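Spore germination protein GerM (PDB 6GZB) is of unknown molecular function but affects both sporulation and germination in Bacillus subtilis, and carries two GerMN domains in tandem. Local coordinates at residues A[81-86]-A[108-113]; A[137-142]-A[166-171]; A[216-221]-A[245-250]; A[228-233]-A[266-271]; A[288-293]-A[319-324]. One frame throughout, in Å; residues are numbered along the deposited sequence.

How the interactions relate
The five contacts lie on two tandem GerMN domains. Interactions 1 and 2 belong to the first, their centres 16 Å apart, and they touch where Leu-86 packs on Ser-142. Interactions 3, 4 and 5 are built on the second, with centres 18 to 20 Å apart. The segments of interactions 3 and 4 alternate along the chain, strand 213-223 of the one being followed by helix 229-239 of the other, and interaction 5 comes after both. Asp-250 of interaction 3 meets the start of helix 289-299 in interaction 5, probably through a hydrogen bond. Centres of interactions 2 and 3 are 22 Å apart, probably near where the two domains meet.

Interaction 1 (A[81-86]-A[108-113]). With EDO (1,2-ethanediol), chain H.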
# COMPACT_ATOMS: atom_id res chain seq x y z
N GLN A 81 -9.48 4.39 16.49
CA GLN A 81 -9.05 5.77 16.31
C GLN A 81 -8.61 6.01 14.87
O GLN A 81 -8.93 7.03 14.27
CB GLN A 81 -7.91 6.09 17.27
CG GLN A 81 -7.44 7.54 17.19
CD GLN A 81 -6.11 7.73 17.86
OE1 GLN A 81 -5.21 6.90 17.72
NE2 GLN A 81 -5.99 8.81 18.62
N ALA A 82 -7.87 5.05 14.32
CA ALA A 82 -7.37 5.17 12.95
C ALA A 82 -8.53 5.34 11.97
O ALA A 82 -8.48 6.20 11.09
CB ALA A 82 -6.54 3.95 12.59
N LEU A 83 -9.60 4.57 12.15
CA LEU A 83 -10.78 4.70 11.30
C LEU A 83 -11.48 6.04 11.51
O LEU A 83 -12.00 6.63 10.56
CB LEU A 83 -11.76 3.56 11.57
CG LEU A 83 -11.27 2.16 11.19
CD1 LEU A 83 -12.43 1.18 11.30
CD2 LEU A 83 -10.69 2.13 9.79
N GLU A 84 -11.51 6.52 12.74
CA GLU A 84 -12.12 7.81 13.05
C GLU A 84 -11.40 8.93 12.32
O GLU A 84 -11.99 9.96 11.98
CB GLU A 84 -12.11 8.08 14.56
CG GLU A 84 -13.32 7.52 15.29
CD GLU A 84 -13.10 7.32 16.78
OE1 GLU A 84 -14.00 6.77 17.45
OE2 GLU A 84 -12.02 7.68 17.30
N TYR A 85 -10.11 8.72 12.06
CA TYR A 85 -9.31 9.72 11.35
C TYR A 85 -9.38 9.55 9.84
O TYR A 85 -8.64 10.21 9.10
CB TYR A 85 -7.87 9.67 11.84
CG TYR A 85 -7.62 10.57 13.03
CD1 TYR A 85 -8.03 10.20 14.30
CD2 TYR A 85 -7.02 11.81 12.87
CE1 TYR A 85 -7.81 11.02 15.39
CE2 TYR A 85 -6.78 12.63 13.96
CZ TYR A 85 -7.20 12.24 15.21
OH TYR A 85 -6.99 13.05 16.30
N LEU A 86 -10.28 8.69 9.37
CA LEU A 86 -10.62 8.63 7.96
C LEU A 86 -11.90 9.42 7.67
O LEU A 86 -12.33 9.49 6.52
CB LEU A 86 -10.84 7.17 7.53
CG LEU A 86 -9.64 6.24 7.68
CD1 LEU A 86 -10.01 4.84 7.26
CD2 LEU A 86 -8.47 6.76 6.86
N THR A 108 -19.88 9.77 10.35
CA THR A 108 -19.72 8.33 10.56
C THR A 108 -18.99 8.06 11.86
O THR A 108 -17.97 8.68 12.15
CB THR A 108 -18.96 7.67 9.39
OG1 THR A 108 -19.65 7.90 8.16
CG2 THR A 108 -18.84 6.17 9.62
N THR A 109 -19.55 7.17 12.68
CA THR A 109 -18.87 6.67 13.88
C THR A 109 -18.66 5.16 13.74
O THR A 109 -19.26 4.53 12.88
CB THR A 109 -19.69 6.95 15.15
OG1 THR A 109 -20.94 6.25 15.08
CG2 THR A 109 -19.95 8.45 15.31
N VAL A 110 -17.81 4.59 14.58
CA VAL A 110 -17.41 3.20 14.39
C VAL A 110 -16.93 2.56 15.69
O VAL A 110 -16.30 3.22 16.51
CB VAL A 110 -16.31 3.08 13.32
CG1 VAL A 110 -15.02 3.74 13.80
CG2 VAL A 110 -16.07 1.62 12.95
N ASN A 111 -17.26 1.29 15.87
CA ASN A 111 -16.63 0.43 16.86
C ASN A 111 -15.78 -0.63 16.17
O ASN A 111 -16.13 -1.13 15.09
CB ASN A 111 -17.69 -0.27 17.72
CG ASN A 111 -18.57 0.70 18.47
OD1 ASN A 111 -18.08 1.66 19.07
ND2 ASN A 111 -19.87 0.46 18.45
N VAL A 112 -14.69 -1.03 16.82
CA VAL A 112 -13.82 -2.06 16.28
C VAL A 112 -13.62 -3.15 17.32
O VAL A 112 -13.16 -2.91 18.43
CB VAL A 112 -12.45 -1.50 15.86
CG1 VAL A 112 -11.57 -2.62 15.31
CG2 VAL A 112 -12.63 -0.41 14.81
N ASP A 113 -13.95 -4.37 16.92
CA ASP A 113 -13.77 -5.53 17.77
C ASP A 113 -12.71 -6.44 17.15
O ASP A 113 -12.90 -7.01 16.08
CB ASP A 113 -15.11 -6.27 17.90
CG ASP A 113 -15.02 -7.49 18.77
OD1 ASP A 113 -14.25 -7.46 19.75
OD2 ASP A 113 -15.75 -8.47 18.50
C1 EDO H . -21.70 2.78 16.59
O1 EDO H . -20.78 3.79 16.14
C2 EDO H . -22.60 2.33 15.44
O2 EDO H . -23.05 0.99 15.66
O HOH W 1 -16.42 6.86 16.08
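In the first GerMN domain, helix 78-84 lies against strand 110-114, an outermost strand of a mixed sheet, and Leu-83 forms the greasy part of this helix-on-sheet packing by meeting Val-110 and Val-112. Leu-83 crosses both valines at about a right angle. Its CB rests on CG1 of Val-110 at 4.0 Å, while its CD1 reaches on to CG2 of Val-112 at 3.9 Å. Val-110 sits with CG1 between its own backbone N and carbonyl carbon (chi1 66°), which sets one methyl under the base of the leucine and gives CG2 to its tip.

At the more open margin the link is polar and indirect. Glu-84 runs out extended, so that its carboxylate end approaches the strand, and water 1 donates to its OE1 at 2.8 Å while accepting from the backbone N of Val-110 at 3.1 Å. On the far side of the strand a 1,2-ethanediol molecule, probably from the crystallisation liquor, is hydrogen-bonded through O1 to Thr-109 OG1 at 2.7 Å. Around this seam, Leu-83 also touches Leu-147 of helix 136-147 and, on strand 119-124, Ala-122 and Phe-124; Val-110 shares the same Phe-124.

Interaction 2 (A[137-142]-A[166-171]); sequences QKIVQS and KEMPVG
Met-168 lays its side chain against Val-140 and Ile-139, two consecutive residues of helix 136-147, and these apolar touches make up the whole direct contact. The nearest approach is between CG of Met-168 and CG2 of Val-140, at 3.5 Å. That same methyl also meets the sulfur, Val-140 CG2 lying 3.6 Å from Met-168 SD, and the two side chains run antiparallel alongside one another. The end of the methionine turns to the other neighbour: its CE sits 3.9 Å from CG2 of Ile-139. This hooked course comes from bends at both chi2 (-68°) and chi3 (-79°), which fold the thioether across the helix surface instead of sending it straight out. Val-140 and Ile-139 would probably lose their apolar partner from this loop, and a gap would open beside the helix, if Met-168 gave way to an alanine with no thioether arm.

One shell further out, Tyr-131 touches Ile-139, Met-168 and Pro-169 with its side chain and hydrogen-bonds through its OH to the backbone N of Val-170. Glu-136, in the first turn of the helix, receives the backbone N of Gly-171 on OE2 and touches Met-168 and Val-170. The loop that follows strand 163-164 is thereby laid over one flank of helix 136-147, while Lys-138 and Gln-141 of that helix touch Val-65 on strand 65-73.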
# COMPACT_ATOMS: atom_id res chain seq x y z
N GLN A 137 -15.21 1.22 -3.93
CA GLN A 137 -14.05 0.35 -3.77
C GLN A 137 -12.95 1.03 -2.96
O GLN A 137 -12.25 0.38 -2.20
CB GLN A 137 -13.49 -0.08 -5.12
CG GLN A 137 -14.27 -1.19 -5.80
CD GLN A 137 -13.36 -2.16 -6.52
OE1 GLN A 137 -12.90 -3.15 -5.94
NE2 GLN A 137 -13.04 -1.86 -7.77
N LYS A 138 -12.80 2.34 -3.13
CA LYS A 138 -11.81 3.09 -2.37
C LYS A 138 -12.05 2.95 -0.88
O LYS A 138 -11.11 2.74 -0.11
CB LYS A 138 -11.85 4.57 -2.75
CG LYS A 138 -11.55 4.85 -4.21
CD LYS A 138 -11.59 6.35 -4.51
CE LYS A 138 -11.86 6.62 -5.98
NZ LYS A 138 -10.86 6.00 -6.87
N ILE A 139 -13.31 3.09 -0.48
CA ILE A 139 -13.67 3.01 0.93
C ILE A 139 -13.33 1.64 1.52
O ILE A 139 -12.74 1.55 2.60
CB ILE A 139 -15.16 3.34 1.12
CG1 ILE A 139 -15.37 4.84 0.94
CG2 ILE A 139 -15.65 2.90 2.50
CD1 ILE A 139 -16.80 5.22 0.61
N VAL A 140 -13.67 0.57 0.81
CA VAL A 140 -13.37 -0.78 1.29
C VAL A 140 -11.86 -0.98 1.45
O VAL A 140 -11.39 -1.52 2.45
CB VAL A 140 -13.90 -1.87 0.33
CG1 VAL A 140 -13.55 -3.26 0.85
CG2 VAL A 140 -15.40 -1.74 0.15
N GLN A 141 -11.10 -0.54 0.46
CA GLN A 141 -9.65 -0.70 0.48
C GLN A 141 -9.00 0.15 1.57
O GLN A 141 -8.09 -0.32 2.26
CB GLN A 141 -9.06 -0.35 -0.88
CG GLN A 141 -9.39 -1.37 -1.96
CD GLN A 141 -9.16 -0.85 -3.36
OE1 GLN A 141 -8.69 0.27 -3.56
NE2 GLN A 141 -9.48 -1.68 -4.35
N SER A 142 -9.49 1.38 1.73
CA SER A 142 -8.99 2.28 2.77
C SER A 142 -9.15 1.68 4.17
O SER A 142 -8.21 1.62 4.95
CB SER A 142 -9.72 3.62 2.70
OG SER A 142 -9.36 4.45 3.79
N LYS A 166 -22.25 -8.20 3.16
CA LYS A 166 -21.77 -9.07 2.09
C LYS A 166 -21.56 -8.26 0.82
O LYS A 166 -20.87 -8.71 -0.09
CB LYS A 166 -22.77 -10.20 1.84
CG LYS A 166 -22.89 -11.19 2.99
CD LYS A 166 -24.22 -11.93 2.96
CE LYS A 166 -24.25 -13.00 1.88
NZ LYS A 166 -25.62 -13.53 1.68
N GLU A 167 -22.15 -7.08 0.75
CA GLU A 167 -21.85 -6.14 -0.32
C GLU A 167 -21.94 -4.71 0.18
O GLU A 167 -22.51 -4.45 1.23
CB GLU A 167 -22.82 -6.34 -1.48
CG GLU A 167 -24.27 -6.06 -1.14
CD GLU A 167 -25.21 -6.41 -2.28
OE1 GLU A 167 -24.85 -7.27 -3.11
OE2 GLU A 167 -26.31 -5.82 -2.34
N MET A 168 -21.31 -3.78 -0.54
CA MET A 168 -21.39 -2.38 -0.18
C MET A 168 -22.76 -1.83 -0.57
O MET A 168 -23.32 -2.24 -1.58
CB MET A 168 -20.27 -1.58 -0.85
CG MET A 168 -18.89 -1.82 -0.26
SD MET A 168 -18.71 -1.16 1.42
CE MET A 168 -18.45 0.58 1.08
N PRO A 169 -23.32 -0.94 0.25
CA PRO A 169 -24.73 -0.58 0.16
C PRO A 169 -25.11 0.20 -1.10
O PRO A 169 -26.18 -0.01 -1.64
CB PRO A 169 -24.96 0.28 1.41
CG PRO A 169 -23.61 0.74 1.82
CD PRO A 169 -22.68 -0.38 1.45
N VAL A 170 -24.25 1.12 -1.54
CA VAL A 170 -24.65 2.07 -2.56
C VAL A 170 -24.63 1.45 -3.96
O VAL A 170 -25.57 1.61 -4.73
CB VAL A 170 -23.76 3.33 -2.55
CG1 VAL A 170 -24.04 4.20 -3.76
CG2 VAL A 170 -23.98 4.10 -1.26
N GLY A 171 -23.57 0.71 -4.27
CA GLY A 171 -23.38 0.18 -5.61
C GLY A 171 -23.28 -1.33 -5.67
O GLY A 171 -23.14 -1.91 -6.74

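Interaction 3 (A[216-221]-A[245-250])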
# COMPACT_ATOMS: atom_id res chain seq x y z
N VAL A 216 2.63 4.89 -4.13
CA VAL A 216 1.26 4.47 -4.37
C VAL A 216 1.22 3.00 -4.79
O VAL A 216 1.88 2.61 -5.77
CB VAL A 216 0.64 5.30 -5.50
CG1 VAL A 216 -0.79 4.84 -5.76
CG2 VAL A 216 0.69 6.78 -5.15
N PRO A 217 0.49 2.18 -4.04
CA PRO A 217 0.41 0.76 -4.34
C PRO A 217 -0.67 0.51 -5.39
O PRO A 217 -1.75 1.10 -5.31
CB PRO A 217 0.00 0.15 -3.00
CG PRO A 217 -0.80 1.21 -2.34
CD PRO A 217 -0.27 2.54 -2.83
N VAL A 218 -0.36 -0.31 -6.39
CA VAL A 218 -1.29 -0.63 -7.46
C VAL A 218 -1.26 -2.14 -7.68
O VAL A 218 -0.20 -2.74 -7.84
CB VAL A 218 -0.88 0.08 -8.77
CG1 VAL A 218 -1.72 -0.41 -9.93
CG2 VAL A 218 -1.02 1.59 -8.62
N THR A 219 -2.44 -2.76 -7.67
CA THR A 219 -2.53 -4.19 -7.95
C THR A 219 -2.56 -4.45 -9.46
O THR A 219 -3.49 -4.04 -10.15
CB THR A 219 -3.79 -4.80 -7.32
OG1 THR A 219 -3.79 -4.55 -5.91
CG2 THR A 219 -3.83 -6.30 -7.56
N LYS A 220 -1.52 -5.09 -9.96
CA LYS A 220 -1.42 -5.42 -11.37
C LYS A 220 -1.78 -6.89 -11.60
O LYS A 220 -1.86 -7.67 -10.65
CB LYS A 220 0.01 -5.17 -11.84
CG LYS A 220 0.50 -3.77 -11.52
CD LYS A 220 1.71 -3.41 -12.34
CE LYS A 220 1.31 -2.95 -13.73
NZ LYS A 220 2.37 -2.12 -14.36
N ARG A 221 -2.00 -7.25 -12.86
CA ARG A 221 -2.24 -8.64 -13.23
C ARG A 221 -0.94 -9.23 -13.76
O ARG A 221 -0.37 -8.72 -14.70
CB ARG A 221 -3.33 -8.74 -14.31
CG ARG A 221 -4.68 -8.16 -13.93
CD ARG A 221 -5.18 -8.64 -12.57
NE ARG A 221 -5.39 -10.09 -12.51
CZ ARG A 221 -6.11 -10.70 -11.57
NH1 ARG A 221 -6.69 -10.00 -10.60
NH2 ARG A 221 -6.25 -12.02 -11.59
N SER A 245 -1.33 8.29 -15.90
CA SER A 245 -1.96 7.67 -14.72
C SER A 245 -1.76 8.53 -13.48
O SER A 245 -2.25 8.20 -12.40
CB SER A 245 -1.33 6.29 -14.48
OG SER A 245 0.08 6.41 -14.28
N GLY A 246 -0.97 9.57 -13.62
CA GLY A 246 -0.63 10.40 -12.50
C GLY A 246 0.51 9.80 -11.72
O GLY A 246 0.84 10.27 -10.68
N LEU A 247 1.12 8.75 -12.24
CA LEU A 247 2.21 8.06 -11.61
C LEU A 247 3.47 8.02 -12.45
O LEU A 247 3.44 8.19 -13.63
CB LEU A 247 1.83 6.63 -11.30
CG LEU A 247 0.62 6.34 -10.44
CD1 LEU A 247 0.26 4.87 -10.42
CD2 LEU A 247 0.76 6.93 -9.06
N LEU A 248 4.58 7.79 -11.80
CA LEU A 248 5.83 7.65 -12.50
C LEU A 248 6.66 6.54 -11.91
O LEU A 248 6.34 5.98 -10.90
CB LEU A 248 6.59 8.94 -12.42
CG LEU A 248 6.14 9.86 -11.31
CD1 LEU A 248 7.33 10.67 -10.92
CD2 LEU A 248 5.00 10.80 -11.66
N THR A 249 7.72 6.18 -12.60
CA THR A 249 8.67 5.18 -12.12
C THR A 249 10.04 5.83 -12.25
O THR A 249 10.26 6.60 -13.14
CB THR A 249 8.64 3.86 -12.94
OG1 THR A 249 9.16 2.79 -12.15
CG2 THR A 249 9.47 3.96 -14.13
N ASP A 250 10.93 5.56 -11.31
CA ASP A 250 12.25 6.10 -11.44
C ASP A 250 13.15 5.02 -12.00
O ASP A 250 14.32 5.21 -12.10
CB ASP A 250 12.79 6.66 -10.14
CG ASP A 250 13.95 7.64 -10.35
OD1 ASP A 250 13.91 8.44 -11.28
OD2 ASP A 250 14.91 7.63 -9.58
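Ser-245 OG is gripped twice, by the backbone N of Leu-247, the residue that packs on Val-216 and Val-218, and by the carbonyl O of Ser-242. The bond from Leu-247 N is 3.3 Å long with an N-H...O angle of 142°. It spans two residues and so closes an ST turn, which passes through Gly-246 at a positive phi of 83° and presents Leu-247 to strand 213-223.

The leucine divides its two methyls between two residues of the strand. CD2 lies 3.9 Å from CG2 of Val-216 and at a similar distance from that residue's CB, with the side chains running at a slant to one another. CD1 instead meets CG2 of Val-218 head-on at 4.0 Å, tip to tip. Since the two valines are two positions apart on the strand, both point to the same face, and the fork of the leucine fits the spacing between them.

Tyr-64 backs this cluster, touching both Val-216 and Leu-247 while its OH bonds to the carbonyl O of Ser-245. As Tyr-64 belongs to the first family region, the contact is consistent with a hydrophobic seam between tandem GerMN domains, built on one face of the two-stranded antiparallel sheet 198-208/213-223.

Interaction 4 (A[228-233]-A[266-271]); sequences DDITAA and GRVTLD
No aromatic ring takes part where Ile-230 meets Val-268 and Leu-270; the flat group close by is the carboxylate of Asp-228, which turns toward the start of the helix. Its OD1 accepts two weak bonds, from Ile-230 N at 3.1 Å and, much straighter (169°), from Thr-231 N at 3.3 Å. Asp-228 is thus the N-cap of helix 229-239, capping the turn that carries Ile-230, and its charge would probably suit the positive end of the helix dipole.

Ile-230 faces strand 267-272 with both of its arms. CD1 comes tip to tip with Val-268, 3.9 Å from CG2 and almost as near CG1. The other branch is put to work by chi1 (-71°), which sets CG2 opposite the backbone N and lets it reach CD2 of Leu-270 at 3.6 Å. This is helix-on-sheet packing within the second GerMN domain, the strand lying inside a mixed sheet. Val-268 would probably face a gap if the isoleucine were an alanine, and Leu-270 CD2 would be left without the methyl it meets here.

Pro-261 touches Ile-230, Thr-231 and Asp-228 from a neighbouring loop. Leu-270 is also touched by Ile-295 and Leu-299 of helix 289-299, and by Val-308 on the adjacent strand 307-312.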
# COMPACT_ATOMS: atom_id res chain seq x y z
N ASP A 228 7.54 -16.88 -10.19
CA ASP A 228 8.42 -16.10 -9.30
C ASP A 228 7.91 -14.66 -9.22
O ASP A 228 8.12 -13.86 -10.14
CB ASP A 228 9.85 -16.15 -9.85
CG ASP A 228 10.80 -15.24 -9.10
OD1 ASP A 228 10.46 -14.77 -8.00
OD2 ASP A 228 11.92 -15.02 -9.62
N ASP A 229 7.21 -14.34 -8.14
CA ASP A 229 6.58 -13.02 -8.01
C ASP A 229 7.57 -11.92 -7.61
O ASP A 229 7.27 -10.72 -7.73
CB ASP A 229 5.42 -13.07 -7.01
CG ASP A 229 4.17 -13.73 -7.60
OD1 ASP A 229 4.00 -13.69 -8.84
OD2 ASP A 229 3.40 -14.33 -6.83
N ILE A 230 8.74 -12.32 -7.14
CA ILE A 230 9.81 -11.38 -6.87
C ILE A 230 10.33 -10.81 -8.18
O ILE A 230 10.35 -9.59 -8.39
CB ILE A 230 10.95 -12.04 -6.08
CG1 ILE A 230 10.50 -12.32 -4.64
CG2 ILE A 230 12.17 -11.14 -6.08
CD1 ILE A 230 11.41 -13.27 -3.90
N THR A 231 10.62 -11.69 -9.12
CA THR A 231 11.03 -11.28 -10.46
C THR A 231 9.92 -10.53 -11.20
O THR A 231 10.18 -9.54 -11.88
CB THR A 231 11.47 -12.51 -11.28
OG1 THR A 231 12.62 -13.11 -10.66
CG2 THR A 231 11.83 -12.11 -12.70
N ALA A 232 8.69 -11.02 -11.09
CA ALA A 232 7.55 -10.35 -11.70
C ALA A 232 7.44 -8.91 -11.21
O ALA A 232 7.24 -7.98 -12.01
CB ALA A 232 6.27 -11.11 -11.40
N ALA A 233 7.53 -8.72 -9.90
CA ALA A 233 7.47 -7.39 -9.28
C ALA A 233 8.55 -6.47 -9.84
O ALA A 233 8.27 -5.33 -10.23
CB ALA A 233 7.61 -7.51 -7.77
N GLY A 266 13.30 -14.85 5.11
CA GLY A 266 12.57 -13.61 4.86
C GLY A 266 13.41 -12.53 4.22
O GLY A 266 12.96 -11.40 4.04
N ARG A 267 14.66 -12.86 3.91
CA ARG A 267 15.58 -11.91 3.29
C ARG A 267 15.71 -12.25 1.83
O ARG A 267 16.15 -13.34 1.48
CB ARG A 267 16.95 -11.94 3.98
CG ARG A 267 16.86 -11.66 5.47
CD ARG A 267 18.21 -11.37 6.11
NE ARG A 267 18.24 -11.84 7.49
CZ ARG A 267 19.13 -11.47 8.40
NH1 ARG A 267 20.09 -10.61 8.09
NH2 ARG A 267 19.07 -11.97 9.63
N VAL A 268 15.32 -11.32 0.98
CA VAL A 268 15.45 -11.50 -0.46
C VAL A 268 16.74 -10.86 -0.93
O VAL A 268 17.06 -9.72 -0.57
CB VAL A 268 14.26 -10.86 -1.20
CG1 VAL A 268 14.46 -10.95 -2.71
CG2 VAL A 268 12.96 -11.53 -0.77
N THR A 269 17.45 -11.57 -1.80
CA THR A 269 18.63 -11.02 -2.44
C THR A 269 18.40 -10.83 -3.93
O THR A 269 18.07 -11.78 -4.64
CB THR A 269 19.85 -11.93 -2.23
OG1 THR A 269 20.14 -12.00 -0.83
CG2 THR A 269 21.06 -11.39 -2.96
N LEU A 270 18.55 -9.59 -4.39
CA LEU A 270 18.38 -9.27 -5.79
C LEU A 270 19.73 -8.96 -6.42
O LEU A 270 20.58 -8.31 -5.82
CB LEU A 270 17.47 -8.05 -5.96
CG LEU A 270 16.08 -8.12 -5.32
CD1 LEU A 270 15.37 -6.79 -5.46
CD2 LEU A 270 15.26 -9.24 -5.95
N ASP A 271 19.89 -9.39 -7.66
CA ASP A 271 21.12 -9.17 -8.40
C ASP A 271 20.76 -8.48 -9.70
O ASP A 271 20.12 -9.07 -10.56
CB ASP A 271 21.79 -10.52 -8.68
CG ASP A 271 23.24 -10.37 -9.11
OD1 ASP A 271 23.76 -9.23 -9.14
OD2 ASP A 271 23.86 -11.41 -9.43

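Interaction 5 (A[288-293]-A[319-324])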
# COMPACT_ATOMS: atom_id res chain seq x y z
N SER A 288 18.90 5.19 -6.68
CA SER A 288 18.11 6.29 -6.16
C SER A 288 17.19 5.81 -5.04
O SER A 288 16.83 4.64 -4.97
CB SER A 288 17.28 6.93 -7.28
OG SER A 288 16.07 6.25 -7.47
N SER A 289 16.86 6.72 -4.14
CA SER A 289 15.94 6.44 -3.05
C SER A 289 14.58 5.97 -3.55
O SER A 289 13.92 5.18 -2.89
CB SER A 289 15.76 7.70 -2.21
OG SER A 289 16.72 7.74 -1.17
N GLU A 290 14.14 6.54 -4.67
CA GLU A 290 12.84 6.23 -5.22
C GLU A 290 12.81 4.80 -5.72
O GLU A 290 11.82 4.09 -5.54
CB GLU A 290 12.51 7.19 -6.38
CG GLU A 290 12.19 8.60 -5.92
CD GLU A 290 13.42 9.44 -5.65
OE1 GLU A 290 14.55 8.97 -5.89
OE2 GLU A 290 13.26 10.58 -5.15
N VAL A 291 13.89 4.38 -6.37
CA VAL A 291 14.00 3.03 -6.86
C VAL A 291 14.07 2.04 -5.69
O VAL A 291 13.31 1.07 -5.64
CB VAL A 291 15.24 2.87 -7.76
CG1 VAL A 291 15.60 1.41 -7.91
CG2 VAL A 291 14.98 3.50 -9.12
N LEU A 292 14.93 2.34 -4.72
CA LEU A 292 15.11 1.47 -3.56
C LEU A 292 13.85 1.34 -2.71
O LEU A 292 13.47 0.24 -2.33
CB LEU A 292 16.27 1.98 -2.71
CG LEU A 292 16.71 1.07 -1.56
CD1 LEU A 292 17.14 -0.29 -2.09
CD2 LEU A 292 17.84 1.74 -0.79
N ASN A 293 13.21 2.46 -2.38
CA ASN A 293 11.95 2.43 -1.65
C ASN A 293 10.85 1.62 -2.36
O ASN A 293 10.08 0.91 -1.72
CB ASN A 293 11.44 3.85 -1.40
CG ASN A 293 12.15 4.52 -0.26
OD1 ASN A 293 12.43 3.89 0.76
ND2 ASN A 293 12.44 5.81 -0.41
N VAL A 319 25.60 2.06 -3.73
CA VAL A 319 25.50 3.04 -2.66
C VAL A 319 24.20 3.82 -2.80
O VAL A 319 23.65 3.93 -3.88
CB VAL A 319 26.70 4.01 -2.64
CG1 VAL A 319 28.01 3.23 -2.66
CG2 VAL A 319 26.64 4.95 -3.83
N ASN A 320 23.71 4.35 -1.69
CA ASN A 320 22.51 5.17 -1.73
C ASN A 320 22.88 6.62 -2.02
O ASN A 320 24.01 6.90 -2.43
CB ASN A 320 21.75 5.06 -0.40
CG ASN A 320 22.53 5.63 0.77
OD1 ASN A 320 23.54 6.31 0.60
ND2 ASN A 320 22.07 5.33 1.97
N GLU A 321 21.94 7.53 -1.84
CA GLU A 321 22.14 8.92 -2.27
C GLU A 321 23.08 9.66 -1.32
O GLU A 321 23.67 10.66 -1.70
CB GLU A 321 20.79 9.65 -2.37
CG GLU A 321 19.79 8.95 -3.28
CD GLU A 321 18.68 9.86 -3.76
OE1 GLU A 321 18.29 10.76 -2.99
OE2 GLU A 321 18.20 9.67 -4.89
N LYS A 322 23.24 9.13 -0.11
CA LYS A 322 24.19 9.69 0.85
C LYS A 322 25.59 9.10 0.69
O LYS A 322 26.48 9.38 1.49
CB LYS A 322 23.70 9.42 2.28
CG LYS A 322 22.45 10.19 2.69
CD LYS A 322 21.49 9.33 3.50
CE LYS A 322 20.77 10.12 4.57
NZ LYS A 322 21.46 10.03 5.89
N GLY A 323 25.77 8.24 -0.32
CA GLY A 323 27.07 7.63 -0.59
C GLY A 323 27.38 6.43 0.30
O GLY A 323 28.50 5.96 0.34
N GLU A 324 26.38 5.96 1.03
CA GLU A 324 26.55 4.85 1.96
C GLU A 324 26.42 3.51 1.22
O GLU A 324 25.49 3.31 0.46
CB GLU A 324 25.50 4.94 3.07
CG GLU A 324 25.46 6.31 3.73
CD GLU A 324 24.35 6.44 4.75
OE1 GLU A 324 24.45 7.33 5.62
OE2 GLU A 324 23.38 5.66 4.68
O HOH W 2 19.32 5.82 -2.37
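Glu-321 pushes its carboxylate against Ser-288 and Ser-289 at the start of helix 289-299, and here the contact is closest. Its OE2 accepts from the backbone N of Ser-289 at 3.3 Å, a weak bond by length though nearly straight (167°), and lies 3.6 Å from CA of Ser-288. The glutamate reaches this spot because its chain runs extended beyond CG (chi2 -160°), away from its turn and over the end of the helix. Ser-288 itself is occupied on the helix side: its OG accepts from Val-291 N at 3.1 Å and is also hydrogen-bonded to Asp-250.

The outer side is looser and wetter. Ser-289 OG stays 3.9 Å from Glu-321 OE1, and water 2 links that hydroxyl to the backbone N of Glu-321, both by weak bonds.

A second carboxylate also approaches Glu-321: crossing it at about a right angle, Glu-290 brings OE1 to 3.8 Å from Glu-321 OE2, the two carboxylate planes 56° apart. These like charges would probably repel, offset in part by the helix N-terminus, and might raise the affinity of one of them for a proton.

The type I beta turn from Asn-320 to Gly-323 is closed by Gly-323 N on Asn-320 O. The Asn-320 side chain ties in Glu-324 just after it: OD1 takes Glu-324 N at 2.9 Å from above its carbonyl plane, while ND2 donates to Glu-324 OE2. The whole is a helix N-terminus with a serine N-cap, supplemented at its first N-H by a glutamate from a distant surface turn.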